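Local coordinates for protein Alpha/beta hydrolase (Paenibacillus sp. VTT E-133280, PDB 6TJ2) that probably hydrolyses methyl salicylate to salicylic acid, as an extracellular alpha/beta-hydrolase esterase resembling tobacco salicylic acid binding protein 2, at residues E93-S98 / G120-T125; E164-A169 / T176-L181; D234-I237 / G243-P246. All coordinates share one frame; numbering follows the deposited sequence.

The three contacts follow one another along a single alpha/beta-hydrolase chain and none touches another. Contact 1 pairs two core helices and contact 3 folds the loop that carries Asp234 onto the start of helix 244-250; their centres are about 21 Å apart, on opposite sides of the chain's centre, with nearest atoms about 8 Å apart. Both bear on the probable Ser117-His264-Asp234 triad: Val122 of contact 1 packs against the probable nucleophile elbow, while contact 3 contains the acid. Contact 2 is peripheral, at the surface, between helix 157-170 and the turn leading into helix 179-185, its centre about 19 Å from that of contact 3 and 23 Å from that of contact 1.

Contact 1. Residues E93-S98 / G120-T125; sequences EQITKS and GSVIQT
Two threonine hydroxyls form the polar part of this helix-helix contact: Thr96 OG1 and Thr125 OG1 are hydrogen-bonded at 2.7 Å, with their side chains crossing at about a right angle. Thr125 OG1 sits 3.2 Å from Val122 O, and Thr96 OG1 is hydrogen-bonded with His92 O one turn back. The hydroxyl pair is thus set between the carbonyls of His92 and Val122, one from each helix. The first torsion of Thr125, 57°, sets OG1 between the backbone N and the carbonyl carbon, where it can face both Val122 O and Thr96.

Van der Waals contacts flank the hydroxyl pair. The methyl Thr96 CG2, turned anti to its own nitrogen, lies 3.6 Å from Thr125 OG1 and 3.9 Å from Thr125 CB, beside the pair. The apolar contact is made by Ile95, next to Thr96, and Val122, a turn before Thr125: Ile95 CG2 meets Val122 CG2 at 3.8 Å, the branched side chains again crossing nearly perpendicularly, and Val122 CG1 stands slightly farther from the same methyl. The backbones come close here, Thr96 CA and Val122 CA being 6.0 Å apart, so small and beta-branched side chains fill the interface.

Within the first segment, Ser98 OG donates to Ile95 O at 2.7 Å and is also hydrogen-bonded with Ala80 N, tying helix 92-105 to the loop that holds Tyr79, on which Ile95 packs. Helix 119-129 follows strand 111-117 and the probable nucleophile elbow, which Val122 touches. Its Ile123 and Gln124 rest on strand 134-139, so the helix is sandwiched between the central parallel sheet and helix 92-105.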
loop_
_atom_site.group_PDB
_atom_site.type_symbol
_atom_site.label_atom_id
_atom_site.label_comp_id
_atom_site.label_asym_id
_atom_site.label_seq_id
_atom_site.Cartn_x
_atom_site.Cartn_y
_atom_site.Cartn_z
ATOM N N GLU A 93 -6.910 -24.250 -23.370
ATOM C CA GLU A 93 -5.956 -25.224 -23.929
ATOM C C GLU A 93 -5.459 -24.733 -25.287
ATOM O O GLU A 93 -4.279 -24.864 -25.564
ATOM C CB GLU A 93 -6.659 -26.562 -24.031
ATOM C CG GLU A 93 -5.806 -27.641 -24.636
ATOM C CD GLU A 93 -6.488 -28.991 -24.699
ATOM O OE1 GLU A 93 -7.436 -29.227 -23.915
ATOM O OE2 GLU A 93 -5.970 -29.836 -25.454
ATOM N N GLN A 94 -6.334 -24.203 -26.118
ATOM C CA GLN A 94 -5.920 -23.732 -27.454
ATOM C C GLN A 94 -4.992 -22.521 -27.299
ATOM O O GLN A 94 -4.005 -22.397 -28.042
ATOM C CB GLN A 94 -7.133 -23.367 -28.310
ATOM C CG GLN A 94 -7.909 -24.586 -28.823
ATOM C CD GLN A 94 -9.224 -24.172 -29.431
ATOM O OE1 GLN A 94 -9.957 -23.334 -28.958
ATOM N NE2 GLN A 94 -9.521 -24.796 -30.575
ATOM N N ILE A 95 -5.296 -21.608 -26.375
ATOM C CA ILE A 95 -4.391 -20.435 -26.134
ATOM C C ILE A 95 -3.043 -20.966 -25.677
ATOM O O ILE A 95 -1.977 -20.533 -26.221
ATOM C CB ILE A 95 -5.055 -19.519 -25.091
ATOM C CG1 ILE A 95 -6.244 -18.795 -25.708
ATOM C CG2 ILE A 95 -4.006 -18.561 -24.526
ATOM C CD1 ILE A 95 -7.073 -18.000 -24.740
ATOM N N THR A 96 -3.001 -21.858 -24.722
ATOM C CA THR A 96 -1.760 -22.374 -24.143
ATOM C C THR A 96 -0.958 -23.039 -25.253
ATOM O O THR A 96 0.228 -22.782 -25.375
ATOM C CB THR A 96 -2.069 -23.332 -23.013
ATOM O OG1 THR A 96 -2.781 -22.625 -22.001
ATOM C CG2 THR A 96 -0.833 -23.988 -22.473
ATOM N N LYS A 97 -1.605 -23.867 -26.088
ATOM C CA LYS A 97 -0.898 -24.579 -27.147
ATOM C C LYS A 97 -0.349 -23.576 -28.132
ATOM O O LYS A 97 0.804 -23.767 -28.593
ATOM C CB LYS A 97 -1.815 -25.578 -27.856
ATOM C CG LYS A 97 -1.143 -26.247 -29.051
ATOM C CD LYS A 97 -1.880 -27.463 -29.549
ATOM C CE LYS A 97 -0.984 -28.406 -30.336
ATOM N NZ LYS A 97 -0.495 -27.771 -31.550
ATOM N N SER A 98 -1.057 -22.519 -28.445
ATOM C CA SER A 98 -0.500 -21.525 -29.410
ATOM C C SER A 98 0.791 -20.882 -28.882
ATOM O O SER A 98 1.730 -20.615 -29.639
ATOM C CB SER A 98 -1.533 -20.509 -29.826
ATOM O OG SER A 98 -1.898 -19.594 -28.783
ATOM N N GLY A 120 -1.416 -14.058 -16.703
ATOM C CA GLY A 120 -0.865 -14.873 -15.610
ATOM C C GLY A 120 -1.310 -16.313 -15.660
ATOM O O GLY A 120 -0.518 -17.226 -15.357
ATOM N N SER A 121 -2.556 -16.547 -16.030
ATOM C CA SER A 121 -3.046 -17.937 -16.146
ATOM C C SER A 121 -2.375 -18.667 -17.303
ATOM O O SER A 121 -2.088 -19.892 -17.189
ATOM C CB SER A 121 -4.536 -18.030 -16.237
ATOM O OG SER A 121 -5.033 -17.590 -17.477
ATOM N N VAL A 122 -2.056 -17.957 -18.360
ATOM C CA VAL A 122 -1.375 -18.499 -19.542
ATOM C C VAL A 122 0.077 -18.809 -19.210
ATOM O O VAL A 122 0.582 -19.882 -19.605
ATOM C CB VAL A 122 -1.516 -17.542 -20.722
ATOM C CG1 VAL A 122 -0.787 -18.126 -21.934
ATOM C CG2 VAL A 122 -2.990 -17.284 -21.049
ATOM N N ILE A 123 0.781 -17.945 -18.485
ATOM C CA ILE A 123 2.165 -18.305 -18.112
ATOM C C ILE A 123 2.166 -19.526 -17.197
ATOM O O ILE A 123 3.110 -20.357 -17.267
ATOM C CB ILE A 123 3.020 -17.153 -17.587
ATOM C CG1 ILE A 123 2.603 -16.700 -16.189
ATOM C CG2 ILE A 123 2.997 -16.024 -18.611
ATOM C CD1 ILE A 123 3.265 -15.412 -15.741
ATOM N N GLN A 124 1.138 -19.690 -16.328
ATOM C CA GLN A 124 1.068 -20.922 -15.505
ATOM C C GLN A 124 0.965 -22.151 -16.401
ATOM O O GLN A 124 1.722 -23.125 -16.199
ATOM C CB GLN A 124 -0.107 -20.842 -14.545
ATOM C CG GLN A 124 0.053 -19.829 -13.412
ATOM C CD GLN A 124 -1.243 -19.719 -12.649
ATOM O OE1 GLN A 124 -2.312 -19.496 -13.261
ATOM N NE2 GLN A 124 -1.201 -19.916 -11.328
ATOM N N THR A 125 0.017 -22.175 -17.312
ATOM C CA THR A 125 -0.246 -23.377 -18.099
ATOM C C THR A 125 0.863 -23.610 -19.112
ATOM O O THR A 125 1.254 -24.790 -19.331
ATOM C CB THR A 125 -1.620 -23.321 -18.733
ATOM O OG1 THR A 125 -1.724 -22.157 -19.546
ATOM C CG2 THR A 125 -2.735 -23.379 -17.719
#

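Contact 2. Residues E164-A169 / T176-L181; sequences EQLRDA and TLPFPL
Leu166 swings CG anti to its carbonyl carbon (chi1 -71°) and then extends CD1 and CD2 toward the 176-181 segment, where they meet Thr176 O and Pro178. Leu166 CD2 lies 3.8 Å from Thr176 O, and CD1 is almost as near to the same oxygen, so both methyl groups of Leu166 rest against one carbonyl oxygen. Leu166 CD1 also reaches the proline ring, 4.0 Å from Pro178 CD, the methyl end of the leucine touching the ring at that one carbon. These are van der Waals contacts; no direct hydrogen bond joins the segments.

A water supplies the polar link beside this apolar patch. It donates to Leu166 O at 2.9 Å and accepts from Thr176 N at 2.9 Å, bridging a carbonyl late in the first helix to the amide that opens the second segment. Leu166 O and Thr176 N are themselves 5.4 Å apart, too far for a direct bond, and the water spans that gap.

Arg167, on the same helix, points away from the 176-181 segment. Arg167 NE donates nearly straight (164°) to Asp168 OD1 at 3.0 Å in a salt bridge; the oxygen lies close to the guanidinium plane but is met from above the carboxylate plane. NH2 adds only a weak second bond, and the guanidinium also makes a cation-pi contact with Phe211.

Pro178 occupies the N-cap position of helix 179-185, and Leu166 packs on Ile175 of strand 174-175 as well, so this surface contact closes the short connection from helix 157-170 through strand 174-175 into helix 179-185. Across the subunit boundary, Leu181 packs on Val254 of the second subunit, while Phe179 leans on helix 192-200.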
loop_
_atom_site.group_PDB
_atom_site.type_symbol
_atom_site.label_atom_id
_atom_site.label_comp_id
_atom_site.label_asym_id
_atom_site.label_seq_id
_atom_site.Cartn_x
_atom_site.Cartn_y
_atom_site.Cartn_z
ATOM N N GLU A 164 -20.460 -12.416 -16.096
ATOM C CA GLU A 164 -21.387 -13.459 -16.570
ATOM C C GLU A 164 -22.514 -12.775 -17.354
ATOM O O GLU A 164 -22.865 -13.254 -18.455
ATOM C CB GLU A 164 -21.940 -14.240 -15.382
ATOM C CG GLU A 164 -20.937 -15.084 -14.627
ATOM C CD GLU A 164 -21.495 -15.664 -13.323
ATOM O OE1 GLU A 164 -22.565 -15.238 -12.862
ATOM O OE2 GLU A 164 -20.859 -16.552 -12.767
ATOM N N GLN A 165 -22.996 -11.652 -16.866
ATOM C CA GLN A 165 -24.104 -10.905 -17.517
ATOM C C GLN A 165 -23.628 -10.350 -18.859
ATOM O O GLN A 165 -24.381 -10.432 -19.848
ATOM C CB GLN A 165 -24.601 -9.805 -16.622
ATOM C CG GLN A 165 -25.463 -10.366 -15.496
ATOM C CD GLN A 165 -25.787 -9.338 -14.442
ATOM O OE1 GLN A 165 -25.186 -8.264 -14.359
ATOM N NE2 GLN A 165 -26.753 -9.681 -13.602
ATOM N N LEU A 166 -22.436 -9.785 -18.926
ATOM C CA LEU A 166 -21.864 -9.273 -20.197
ATOM C C LEU A 166 -21.680 -10.425 -21.172
ATOM O O LEU A 166 -22.015 -10.222 -22.358
ATOM C CB LEU A 166 -20.534 -8.556 -19.969
ATOM C CG LEU A 166 -20.641 -7.213 -19.270
ATOM C CD1 LEU A 166 -19.308 -6.722 -18.780
ATOM C CD2 LEU A 166 -21.295 -6.141 -20.136
ATOM N N ARG A 167 -21.190 -11.572 -20.763
ATOM C CA ARG A 167 -20.993 -12.732 -21.639
ATOM C C ARG A 167 -22.364 -13.124 -22.215
ATOM O O ARG A 167 -22.521 -13.301 -23.448
ATOM C CB ARG A 167 -20.339 -13.879 -20.877
ATOM C CG ARG A 167 -20.295 -15.189 -21.635
ATOM C CD ARG A 167 -19.955 -16.398 -20.779
ATOM N NE ARG A 167 -21.096 -16.621 -19.872
ATOM C CZ ARG A 167 -21.045 -17.170 -18.659
ATOM N NH1 ARG A 167 -19.926 -17.693 -18.192
ATOM N NH2 ARG A 167 -22.157 -17.247 -17.944
ATOM N N ASP A 168 -23.341 -13.215 -21.343
ATOM C CA ASP A 168 -24.678 -13.686 -21.786
ATOM C C ASP A 168 -25.301 -12.629 -22.713
ATOM O O ASP A 168 -25.926 -13.042 -23.765
ATOM C CB ASP A 168 -25.459 -14.160 -20.561
ATOM C CG ASP A 168 -24.861 -15.401 -19.878
ATOM O OD1 ASP A 168 -23.998 -16.139 -20.482
ATOM O OD2 ASP A 168 -25.227 -15.635 -18.720
ATOM N N ALA A 169 -25.159 -11.352 -22.437
ATOM C CA ALA A 169 -25.805 -10.271 -23.216
ATOM C C ALA A 169 -25.215 -10.265 -24.632
ATOM O O ALA A 169 -25.873 -9.757 -25.568
ATOM C CB ALA A 169 -25.638 -8.954 -22.531
ATOM N N THR A 176 -17.503 -7.515 -23.720
ATOM C CA THR A 176 -17.055 -6.155 -24.049
ATOM C C THR A 176 -17.095 -5.332 -22.773
ATOM O O THR A 176 -18.186 -5.205 -22.187
ATOM C CB THR A 176 -17.892 -5.522 -25.156
ATOM O OG1 THR A 176 -17.826 -6.356 -26.320
ATOM C CG2 THR A 176 -17.434 -4.122 -25.490
ATOM N N LEU A 177 -15.980 -4.791 -22.348
ATOM C CA LEU A 177 -15.965 -3.942 -21.165
ATOM C C LEU A 177 -16.724 -2.667 -21.455
ATOM O O LEU A 177 -16.417 -2.027 -22.446
ATOM C CB LEU A 177 -14.541 -3.560 -20.765
ATOM C CG LEU A 177 -13.624 -4.693 -20.365
ATOM C CD1 LEU A 177 -12.196 -4.164 -20.182
ATOM C CD2 LEU A 177 -14.184 -5.356 -19.133
ATOM N N PRO A 178 -17.673 -2.210 -20.642
ATOM C CA PRO A 178 -18.281 -0.901 -20.824
ATOM C C PRO A 178 -17.211 0.169 -20.656
ATOM O O PRO A 178 -16.340 0.031 -19.762
ATOM C CB PRO A 178 -19.373 -0.780 -19.767
ATOM C CG PRO A 178 -19.628 -2.214 -19.378
ATOM C CD PRO A 178 -18.340 -2.970 -19.595
ATOM N N PHE A 179 -17.325 1.284 -21.345
ATOM C CA PHE A 179 -16.275 2.317 -21.289
ATOM C C PHE A 179 -16.209 2.934 -19.897
ATOM O O PHE A 179 -15.085 3.183 -19.405
ATOM C CB PHE A 179 -16.484 3.399 -22.358
ATOM C CG PHE A 179 -15.410 4.452 -22.348
ATOM C CD1 PHE A 179 -14.073 4.142 -22.528
ATOM C CD2 PHE A 179 -15.697 5.769 -22.045
ATOM C CE1 PHE A 179 -13.076 5.100 -22.463
ATOM C CE2 PHE A 179 -14.691 6.740 -21.996
ATOM C CZ PHE A 179 -13.380 6.399 -22.179
ATOM N N PRO A 180 -17.309 3.227 -19.186
ATOM C CA PRO A 180 -17.139 3.884 -17.878
ATOM C C PRO A 180 -16.321 3.002 -16.928
ATOM O O PRO A 180 -15.416 3.489 -16.207
ATOM C CB PRO A 180 -18.577 4.124 -17.409
ATOM C CG PRO A 180 -19.363 4.270 -18.720
ATOM C CD PRO A 180 -18.731 3.182 -19.564
ATOM N N LEU A 181 -16.565 1.711 -16.873
ATOM C CA LEU A 181 -15.807 0.723 -16.084
ATOM C C LEU A 181 -14.369 0.741 -16.551
ATOM O O LEU A 181 -13.434 0.835 -15.703
ATOM C CB LEU A 181 -16.395 -0.681 -16.231
ATOM C CG LEU A 181 -15.663 -1.756 -15.452
ATOM C CD1 LEU A 181 -15.778 -1.591 -13.947
ATOM C CD2 LEU A 181 -16.102 -3.141 -15.888
HETATM O O HOH W 1 -20.354 -8.247 -23.677
#

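Contact 3. Residues D234-I237 / G243-P246; sequences DTAI and GFHP
The Phe244 ring is met from two directions by the 234-237 loop: over one face by Ile237 and at its edge by Asp234. Ile237 CG2 stands over the middle of the Phe244 ring, 3.6 Å from the centroid and only 4° off the ring normal, a well-centred CH-pi contact. Its first torsion of -172° sends CG1 anti to the backbone N and leaves CG2 between N and the carbonyl carbon, the branch that drops onto the phenyl group.

At the rim, Asp234 OD1 lies in the ring plane, 3.4 Å from Phe244 CE2, with carboxylate and ring planes 74° apart. The oxygen thus faces the slightly positive ring edge, not the pi cloud, which is likely to be mildly attractive. Ala236 CB also lies near the plane, 4.3 Å from Phe244 CE2. Asp234 OD1 accepts from Ala236 N at 3.0 Å in a nearly straight bond, forming an Asx turn, while OD2 is hydrogen-bonded with His264 ND1. With an alanine here instead of Asp234, His264 ND1 and Ala236 N would probably lose their acceptor and a gap would open at the Phe244 edge.

A water grips the backbone of both segments: it donates to Asp234 O and Ile237 O, each at 2.8 Å, and accepts from Phe244 N at 3.2 Å, just after Gly243 at the N-cap position. The loop is thereby fastened to the first turn of helix 244-250 without a direct hydrogen bond between them.

Phe143 meets the Phe244 ring, and Tyr228 and Tyr230 of strand 226-231 pack on it. A loop after this strand that bears an aspartate bonded to histidine is the acid position of the alpha/beta-hydrolase catalytic triad, here probably Ser117, His264 and Asp234.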
loop_
_atom_site.group_PDB
_atom_site.type_symbol
_atom_site.label_atom_id
_atom_site.label_comp_id
_atom_site.label_asym_id
_atom_site.label_seq_id
_atom_site.Cartn_x
_atom_site.Cartn_y
_atom_site.Cartn_z
ATOM N N ASP A 234 -3.303 -0.116 -9.727
ATOM C CA ASP A 234 -4.006 -1.093 -10.611
ATOM C C ASP A 234 -5.241 -1.612 -9.881
ATOM O O ASP A 234 -5.140 -2.326 -8.839
ATOM C CB ASP A 234 -3.074 -2.214 -11.008
ATOM C CG ASP A 234 -3.711 -3.063 -12.096
ATOM O OD1 ASP A 234 -4.951 -3.155 -12.124
ATOM O OD2 ASP A 234 -2.933 -3.543 -12.962
ATOM N N THR A 235 -6.400 -1.275 -10.417
ATOM C CA THR A 235 -7.712 -1.592 -9.857
ATOM C C THR A 235 -8.532 -2.438 -10.845
ATOM O O THR A 235 -9.749 -2.498 -10.715
ATOM C CB THR A 235 -8.459 -0.311 -9.535
ATOM O OG1 THR A 235 -8.521 0.536 -10.680
ATOM C CG2 THR A 235 -7.793 0.449 -8.426
ATOM N N ALA A 236 -7.917 -3.110 -11.798
ATOM C CA ALA A 236 -8.706 -3.875 -12.772
ATOM C C ALA A 236 -9.455 -4.958 -12.034
ATOM O O ALA A 236 -10.596 -5.258 -12.393
ATOM C CB ALA A 236 -7.847 -4.377 -13.897
ATOM N N ILE A 237 -8.874 -5.542 -11.006
ATOM C CA ILE A 237 -9.645 -6.229 -9.943
ATOM C C ILE A 237 -9.609 -5.267 -8.768
ATOM O O ILE A 237 -8.559 -4.674 -8.477
ATOM C CB ILE A 237 -9.074 -7.639 -9.671
ATOM C CG1 ILE A 237 -9.991 -8.411 -8.726
ATOM C CG2 ILE A 237 -7.622 -7.583 -9.186
ATOM C CD1 ILE A 237 -9.699 -9.891 -8.778
ATOM N N GLY A 243 -7.699 -8.270 -4.346
ATOM C CA GLY A 243 -6.804 -7.492 -5.215
ATOM C C GLY A 243 -5.593 -8.246 -5.726
ATOM O O GLY A 243 -5.218 -9.321 -5.278
ATOM N N PHE A 244 -4.895 -7.693 -6.720
ATOM C CA PHE A 244 -3.651 -8.269 -7.261
ATOM C C PHE A 244 -2.595 -8.439 -6.196
ATOM O O PHE A 244 -1.939 -9.478 -6.199
ATOM C CB PHE A 244 -3.069 -7.391 -8.383
ATOM C CG PHE A 244 -3.821 -7.484 -9.699
ATOM C CD1 PHE A 244 -4.044 -8.705 -10.277
ATOM C CD2 PHE A 244 -4.285 -6.339 -10.343
ATOM C CE1 PHE A 244 -4.722 -8.823 -11.470
ATOM C CE2 PHE A 244 -4.961 -6.467 -11.559
ATOM C CZ PHE A 244 -5.163 -7.687 -12.111
ATOM N N HIS A 245 -2.440 -7.501 -5.284
ATOM C CA HIS A 245 -1.373 -7.615 -4.255
ATOM C C HIS A 245 -1.913 -7.044 -2.967
ATOM O O HIS A 245 -2.381 -5.889 -2.966
ATOM C CB HIS A 245 -0.092 -6.896 -4.682
ATOM C CG HIS A 245 0.974 -6.982 -3.636
ATOM N ND1 HIS A 245 1.674 -8.136 -3.390
ATOM C CD2 HIS A 245 1.341 -6.052 -2.726
ATOM C CE1 HIS A 245 2.481 -7.877 -2.355
ATOM N NE2 HIS A 245 2.299 -6.660 -1.957
ATOM N N PRO A 246 -1.850 -7.754 -1.818
ATOM C CA PRO A 246 -1.162 -9.029 -1.663
ATOM C C PRO A 246 -1.960 -10.293 -1.996
ATOM O O PRO A 246 -1.397 -11.393 -1.914
ATOM C CB PRO A 246 -0.842 -9.076 -0.155
ATOM C CG PRO A 246 -1.917 -8.220 0.465
ATOM C CD PRO A 246 -2.215 -7.137 -0.526
HETATM O O HOH W 2 -5.895 -4.747 -7.554
#